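Local coordinates for protein endoglucanase A (Clostridium cellulolyticum, PDB 1EDG) that hydrolyses internal beta-1,4-glucosidic bonds of cellulose, using a catalytic domain of glycoside hydrolase family 5, at residues 86-90 / 91-95; 136-139 / 140-143; 257-261 / 262-266. All coordinates share one frame; numbering follows the deposited sequence.

In the fold
All three contacts are local, and all lie in segments that follow strands of the parallel eight-stranded barrel: the 86-95 hairpin after strand 77-80, the start of helix 138-155 after strand 116-120, and the short helix 259-262 after strand 249-254. Contacts 1 and 2 are neighbours, with Y93 of the hairpin packed on S140 and K143 of the helix. Contact 3 stands apart, its centre about 37 Å from that of contact 1 and 34 Å from that of contact 2. Contact 2 is a surface contact dominated by polar side chains meeting carbonyls; contacts 1 and 3 are partly buried and combine backbone bonds with valine-tyrosine and tryptophan-glycine packing respectively.

Contact 1 (86-90 / 91-95); sequences PHVSG and SDYKI
V88 packs against Y93 and I95 within a small antiparallel beta hairpin, strands 88-89 and 94-95, inserted between barrel strand 77-80 and helix 97-111. S89 and K94 form its hydrogen-bonded pair: K94 N donates to S89 O at 2.9 Å, and S89 N returns a bond to K94 O at 3.1 Å. V88 and I95 follow as the non-hydrogen-bonded pair, their side chains sharing a face. V88 holds CG2 roughly anti to its carbonyl carbon, with chi1 (147°) off the staggered values; this directs CG2 to I95 CG1, 3.9 Å away, and CG1 to CD1 at the edge of the Y93 ring, at 3.4 Å. On the side of S89 and K94 a water joins the strands, 2.7 Å from S89 OG and donating to K94 O. Round the bend, Y93 N bonds to G90 O at 3.1 Å, approaching from above the carbonyl plane. Y93 then carries the hairpin onto helix 138-155, meeting Y144 edge-to-face, while Q151 of that helix bonds to Y93 O and I95 N. A type I turn from G90 to Y93, followed at once by the closing S89-K94 pair, makes this a beta hairpin with a four-residue loop, set in a beta-alpha connection of the TIM barrel.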
loop_
_atom_site.group_PDB
_atom_site.type_symbol
_atom_site.label_atom_id
_atom_site.label_comp_id
_atom_site.label_asym_id
_atom_site.label_seq_id
_atom_site.Cartn_x
_atom_site.Cartn_y
_atom_site.Cartn_z
ATOM N N PRO A 86 -2.574 1.225 -19.161
ATOM C CA PRO A 86 -2.007 1.713 -20.424
ATOM C C PRO A 86 -1.159 0.655 -21.144
ATOM O O PRO A 86 -0.571 0.930 -22.192
ATOM C CB PRO A 86 -1.184 2.926 -19.990
ATOM C CG PRO A 86 -0.781 2.608 -18.618
ATOM C CD PRO A 86 -1.977 1.932 -18.009
ATOM N N HIS A 87 -1.152 -0.566 -20.614
ATOM C CA HIS A 87 -0.368 -1.663 -21.181
ATOM C C HIS A 87 -1.223 -2.881 -21.525
ATOM O O HIS A 87 -0.714 -3.993 -21.694
ATOM C CB HIS A 87 0.722 -2.055 -20.185
ATOM C CG HIS A 87 1.555 -0.895 -19.739
ATOM N ND1 HIS A 87 1.299 -0.196 -18.579
ATOM C CD2 HIS A 87 2.594 -0.267 -20.335
ATOM C CE1 HIS A 87 2.140 0.818 -18.484
ATOM N NE2 HIS A 87 2.937 0.795 -19.536
ATOM N N VAL A 88 -2.519 -2.644 -21.670
ATOM C CA VAL A 88 -3.490 -3.681 -21.970
ATOM C C VAL A 88 -4.154 -3.393 -23.329
ATOM O O VAL A 88 -4.347 -2.228 -23.687
ATOM C CB VAL A 88 -4.531 -3.699 -20.813
ATOM C CG1 VAL A 88 -5.897 -4.076 -21.293
ATOM C CG2 VAL A 88 -4.060 -4.630 -19.710
ATOM N N SER A 89 -4.481 -4.445 -24.080
ATOM C CA SER A 89 -5.135 -4.286 -25.381
ATOM C C SER A 89 -6.163 -5.385 -25.660
ATOM O O SER A 89 -6.090 -6.484 -25.103
ATOM C CB SER A 89 -4.098 -4.266 -26.519
ATOM O OG SER A 89 -3.495 -5.542 -26.715
ATOM N N GLY A 90 -7.109 -5.089 -26.546
ATOM C CA GLY A 90 -8.117 -6.067 -26.909
ATOM C C GLY A 90 -9.235 -6.236 -25.901
ATOM O O GLY A 90 -9.178 -5.732 -24.774
ATOM N N SER A 91 -10.258 -6.969 -26.312
ATOM C CA SER A 91 -11.415 -7.227 -25.468
ATOM C C SER A 91 -11.032 -8.138 -24.305
ATOM O O SER A 91 -11.750 -8.218 -23.305
ATOM C CB SER A 91 -12.521 -7.879 -26.302
ATOM O OG SER A 91 -12.049 -9.062 -26.940
ATOM N N ASP A 92 -9.912 -8.838 -24.459
ATOM C CA ASP A 92 -9.419 -9.750 -23.436
ATOM C C ASP A 92 -8.397 -9.110 -22.489
ATOM O O ASP A 92 -7.817 -9.793 -21.646
ATOM C CB ASP A 92 -8.824 -10.999 -24.092
ATOM C CG ASP A 92 -7.651 -10.686 -25.018
ATOM O OD1 ASP A 92 -7.447 -9.514 -25.382
ATOM O OD2 ASP A 92 -6.927 -11.625 -25.388
ATOM N N TYR A 93 -8.148 -7.816 -22.662
ATOM C CA TYR A 93 -7.203 -7.078 -21.829
ATOM C C TYR A 93 -5.843 -7.768 -21.720
ATOM O O TYR A 93 -5.311 -7.935 -20.620
ATOM C CB TYR A 93 -7.781 -6.850 -20.422
ATOM C CG TYR A 93 -9.106 -6.123 -20.397
ATOM C CD1 TYR A 93 -9.162 -4.733 -20.426
ATOM C CD2 TYR A 93 -10.306 -6.831 -20.342
ATOM C CE1 TYR A 93 -10.380 -4.060 -20.402
ATOM C CE2 TYR A 93 -11.531 -6.167 -20.318
ATOM C CZ TYR A 93 -11.561 -4.787 -20.348
ATOM O OH TYR A 93 -12.776 -4.141 -20.322
ATOM N N LYS A 94 -5.282 -8.169 -22.856
ATOM C CA LYS A 94 -3.985 -8.838 -22.880
ATOM C C LYS A 94 -2.884 -7.868 -22.453
ATOM O O LYS A 94 -2.785 -6.752 -22.979
ATOM C CB LYS A 94 -3.698 -9.374 -24.286
ATOM C CG LYS A 94 -2.332 -10.024 -24.463
ATOM C CD LYS A 94 -2.133 -11.226 -23.535
ATOM C CE LYS A 94 -3.109 -12.368 -23.836
ATOM N NZ LYS A 94 -2.941 -13.528 -22.900
ATOM N N ILE A 95 -2.071 -8.286 -21.487
ATOM C CA ILE A 95 -0.982 -7.454 -20.983
ATOM C C ILE A 95 0.258 -7.594 -21.860
ATOM O O ILE A 95 0.669 -8.705 -22.201
ATOM C CB ILE A 95 -0.608 -7.827 -19.514
ATOM C CG1 ILE A 95 -1.787 -7.538 -18.577
ATOM C CG2 ILE A 95 0.614 -7.031 -19.057
ATOM C CD1 ILE A 95 -1.588 -8.054 -17.163
HETATM O O HOH W 1 -1.311 -5.865 -25.076
#

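Contact 2 (136-139 / 140-143); sequences QYMA and SSKK
S141 holds its OG beside its own backbone N and anti to the carbonyl carbon (chi1 -65°), which turns the hydroxyl back toward Y137 O, 2.7 Å away. K143 starts out the same way, but bends at chi2 (-48°) and again at chi4 (-64°), so that its chain curls along the helix and brings NZ to A139 O. The ammonium bond is 2.9 Å long; K143 N reaches that same oxygen at 3.3 Å, leaving A139 O gripped by the main chain and the side-chain tip of one residue. CG of the lysine brushes the oxygen as well. Y137, at the N-cap position, receives S141 N on its carbonyl at 3.0 Å, and K142 N makes the next helical bond to M138 O at 2.9 Å. M138 folds its chain so that CE rests 4.0 Å from S141 CB, both side chains touching L199 of helix 187-209. K142 sends its ammonium to D202 of that helix in a salt bridge, and S141 OG is also hydrogen-bonded to F132 N. The chemistry is therefore split: S141 ties the first turn to the preceding loop, K142 pairs with a neighbouring helix, and K143 turns its ammonium back onto a carbonyl of its own helix, which would probably polarise that peptide group.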
loop_
_atom_site.group_PDB
_atom_site.type_symbol
_atom_site.label_atom_id
_atom_site.label_comp_id
_atom_site.label_asym_id
_atom_site.label_seq_id
_atom_site.Cartn_x
_atom_site.Cartn_y
_atom_site.Cartn_z
ATOM N N GLN A 136 -23.480 0.049 -12.965
ATOM C CA GLN A 136 -23.533 0.214 -14.414
ATOM C C GLN A 136 -22.276 -0.314 -15.100
ATOM O O GLN A 136 -22.324 -0.753 -16.254
ATOM C CB GLN A 136 -23.757 1.679 -14.799
ATOM C CG GLN A 136 -23.990 1.868 -16.300
ATOM C CD GLN A 136 -24.325 3.295 -16.683
ATOM O OE1 GLN A 136 -23.755 4.250 -16.149
ATOM N NE2 GLN A 136 -25.249 3.449 -17.621
ATOM N N TYR A 137 -21.164 -0.329 -14.370
ATOM C CA TYR A 137 -19.903 -0.786 -14.933
ATOM C C TYR A 137 -19.402 -2.144 -14.460
ATOM O O TYR A 137 -18.251 -2.497 -14.717
ATOM C CB TYR A 137 -18.833 0.283 -14.713
ATOM C CG TYR A 137 -19.140 1.566 -15.442
ATOM C CD1 TYR A 137 -18.829 1.711 -16.795
ATOM C CD2 TYR A 137 -19.777 2.620 -14.795
ATOM C CE1 TYR A 137 -19.150 2.872 -17.485
ATOM C CE2 TYR A 137 -20.104 3.787 -15.475
ATOM C CZ TYR A 137 -19.789 3.905 -16.819
ATOM O OH TYR A 137 -20.131 5.053 -17.501
ATOM N N MET A 138 -20.273 -2.946 -13.851
ATOM C CA MET A 138 -19.861 -4.256 -13.354
ATOM C C MET A 138 -19.378 -5.239 -14.410
ATOM O O MET A 138 -18.439 -5.995 -14.164
ATOM C CB MET A 138 -20.961 -4.898 -12.504
ATOM C CG MET A 138 -20.904 -4.527 -11.024
ATOM S SD MET A 138 -19.338 -4.992 -10.197
ATOM C CE MET A 138 -18.471 -3.417 -10.259
ATOM N N ALA A 139 -19.999 -5.220 -15.586
ATOM C CA ALA A 139 -19.624 -6.130 -16.665
ATOM C C ALA A 139 -18.166 -5.971 -17.083
ATOM O O ALA A 139 -17.408 -6.941 -17.094
ATOM C CB ALA A 139 -20.535 -5.929 -17.868
ATOM N N SER A 140 -17.778 -4.752 -17.436
ATOM C CA SER A 140 -16.409 -4.491 -17.853
ATOM C C SER A 140 -15.428 -4.613 -16.683
ATOM O O SER A 140 -14.315 -5.124 -16.848
ATOM C CB SER A 140 -16.305 -3.109 -18.502
ATOM O OG SER A 140 -16.991 -2.134 -17.737
ATOM N N SER A 141 -15.853 -4.159 -15.505
ATOM C CA SER A 141 -15.015 -4.220 -14.305
ATOM C C SER A 141 -14.628 -5.654 -13.975
ATOM O O SER A 141 -13.455 -5.938 -13.717
ATOM C CB SER A 141 -15.719 -3.573 -13.109
ATOM O OG SER A 141 -15.911 -2.179 -13.315
ATOM N N LYS A 142 -15.601 -6.560 -14.002
ATOM C CA LYS A 142 -15.334 -7.968 -13.726
ATOM C C LYS A 142 -14.384 -8.539 -14.760
ATOM O O LYS A 142 -13.471 -9.294 -14.421
ATOM C CB LYS A 142 -16.627 -8.781 -13.745
ATOM C CG LYS A 142 -17.495 -8.616 -12.518
ATOM C CD LYS A 142 -18.841 -9.302 -12.730
ATOM C CE LYS A 142 -19.365 -9.897 -11.443
ATOM N NZ LYS A 142 -18.596 -11.126 -11.087
ATOM N N LYS A 143 -14.597 -8.188 -16.027
ATOM C CA LYS A 143 -13.737 -8.695 -17.091
ATOM C C LYS A 143 -12.307 -8.209 -16.901
ATOM O O LYS A 143 -11.359 -8.979 -17.073
ATOM C CB LYS A 143 -14.255 -8.281 -18.469
ATOM C CG LYS A 143 -15.687 -8.697 -18.731
ATOM C CD LYS A 143 -15.931 -10.160 -18.365
ATOM C CE LYS A 143 -17.428 -10.495 -18.310
ATOM N NZ LYS A 143 -18.184 -9.752 -17.246
#

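Contact 3 (257-261 / 262-266); sequences CPWNF and AGLAM
W259 lays one face of its indole over G263, whose CA sits 3.7 Å from the centre of the six-membered ring and only 9° off its normal, a CH-pi contact. With CG anti to the backbone N (chi1 -177°), the ring is carried alongside the end of the short helix 259-262, and L264 N lies over the same face. L264 crosses the indole at about a right angle, its CB 3.8 Å from W259 NE1. Because G263 is without a side chain, its backbone can lie this close to the ring. W259 O also takes two amides, from opposite faces of its carbonyl plane: G263 N at 2.8 Å and L264 N at 2.9 Å. The preceding carbonyl, P258 O, accepts A262 N at 2.9 Å and also F261 N; P258 itself follows a cis peptide bond. F261 meets Y322 edge-to-face, while K313 NZ bonds to both F261 O and L264 O. The bond from L264 N back to W259 O, five positions along, closes a pi-turn of six residues that ends the helix, here a single-turn helix in the loop after barrel strand 249-254, on the side of a TIM barrel where family 5 enzymes carry their substrate cleft.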
loop_
_atom_site.group_PDB
_atom_site.type_symbol
_atom_site.label_atom_id
_atom_site.label_comp_id
_atom_site.label_asym_id
_atom_site.label_seq_id
_atom_site.Cartn_x
_atom_site.Cartn_y
_atom_site.Cartn_z
ATOM N N CYS A 257 -3.067 10.120 8.245
ATOM C CA CYS A 257 -3.833 10.832 9.278
ATOM C C CYS A 257 -2.978 11.474 10.378
ATOM O O CYS A 257 -2.076 10.832 10.912
ATOM C CB CYS A 257 -4.823 9.863 9.927
ATOM S SG CYS A 257 -5.828 8.924 8.752
ATOM N N PRO A 258 -3.255 12.745 10.730
ATOM C CA PRO A 258 -4.301 13.602 10.154
ATOM C C PRO A 258 -3.824 14.202 8.829
ATOM O O PRO A 258 -2.668 14.608 8.706
ATOM C CB PRO A 258 -4.493 14.671 11.231
ATOM C CG PRO A 258 -3.110 14.843 11.769
ATOM C CD PRO A 258 -2.609 13.413 11.880
ATOM N N TRP A 259 -4.725 14.277 7.854
ATOM C CA TRP A 259 -4.401 14.795 6.523
ATOM C C TRP A 259 -3.832 16.213 6.434
ATOM O O TRP A 259 -2.924 16.459 5.639
ATOM C CB TRP A 259 -5.613 14.667 5.589
ATOM C CG TRP A 259 -5.328 15.113 4.175
ATOM C CD1 TRP A 259 -5.798 16.239 3.558
ATOM C CD2 TRP A 259 -4.487 14.454 3.220
ATOM N NE1 TRP A 259 -5.299 16.321 2.281
ATOM C CE2 TRP A 259 -4.493 15.238 2.046
ATOM C CE3 TRP A 259 -3.727 13.278 3.242
ATOM C CZ2 TRP A 259 -3.767 14.885 0.903
ATOM C CZ3 TRP A 259 -3.001 12.926 2.103
ATOM C CH2 TRP A 259 -3.029 13.729 0.951
ATOM N N ASN A 260 -4.364 17.144 7.223
ATOM C CA ASN A 260 -3.890 18.529 7.177
ATOM C C ASN A 260 -2.408 18.659 7.502
ATOM O O ASN A 260 -1.767 19.628 7.110
ATOM C CB ASN A 260 -4.722 19.438 8.088
ATOM C CG ASN A 260 -4.463 19.192 9.561
ATOM O OD1 ASN A 260 -4.144 18.073 9.975
ATOM N ND2 ASN A 260 -4.603 20.240 10.366
ATOM N N PHE A 261 -1.881 17.692 8.246
ATOM C CA PHE A 261 -0.470 17.677 8.599
ATOM C C PHE A 261 0.310 16.760 7.653
ATOM O O PHE A 261 1.330 17.149 7.084
ATOM C CB PHE A 261 -0.283 17.187 10.041
ATOM C CG PHE A 261 1.143 16.868 10.386
ATOM C CD1 PHE A 261 2.056 17.890 10.624
ATOM C CD2 PHE A 261 1.591 15.549 10.396
ATOM C CE1 PHE A 261 3.399 17.608 10.858
ATOM C CE2 PHE A 261 2.932 15.255 10.629
ATOM C CZ PHE A 261 3.840 16.288 10.860
ATOM N N ALA A 262 -0.175 15.534 7.506
ATOM C CA ALA A 262 0.481 14.536 6.679
ATOM C C ALA A 262 0.512 14.760 5.165
ATOM O O ALA A 262 1.508 14.420 4.517
ATOM C CB ALA A 262 -0.085 13.158 6.988
ATOM N N GLY A 263 -0.551 15.318 4.589
ATOM C CA GLY A 263 -0.550 15.499 3.146
ATOM C C GLY A 263 -0.949 16.826 2.524
ATOM O O GLY A 263 -0.545 17.114 1.394
ATOM N N LEU A 264 -1.756 17.619 3.219
ATOM C CA LEU A 264 -2.202 18.906 2.687
ATOM C C LEU A 264 -1.076 19.946 2.685
ATOM O O LEU A 264 -0.522 20.277 3.734
ATOM C CB LEU A 264 -3.393 19.415 3.499
ATOM C CG LEU A 264 -4.137 20.639 2.962
ATOM C CD1 LEU A 264 -4.674 20.335 1.573
ATOM C CD2 LEU A 264 -5.273 21.000 3.908
ATOM N N ALA A 265 -0.747 20.467 1.507
ATOM C CA ALA A 265 0.318 21.463 1.383
ATOM C C ALA A 265 0.002 22.721 2.176
ATOM O O ALA A 265 -1.164 23.066 2.374
ATOM C CB ALA A 265 0.552 21.815 -0.083
ATOM N N MET A 266 1.046 23.418 2.607
ATOM C CA MET A 266 0.880 24.646 3.377
ATOM C C MET A 266 0.058 25.652 2.578
ATOM O O MET A 266 -0.881 26.259 3.101
ATOM C CB MET A 266 2.243 25.246 3.726
ATOM C CG MET A 266 3.085 24.386 4.657
ATOM S SD MET A 266 2.226 24.025 6.200
ATOM C CE MET A 266 2.532 25.539 7.106
#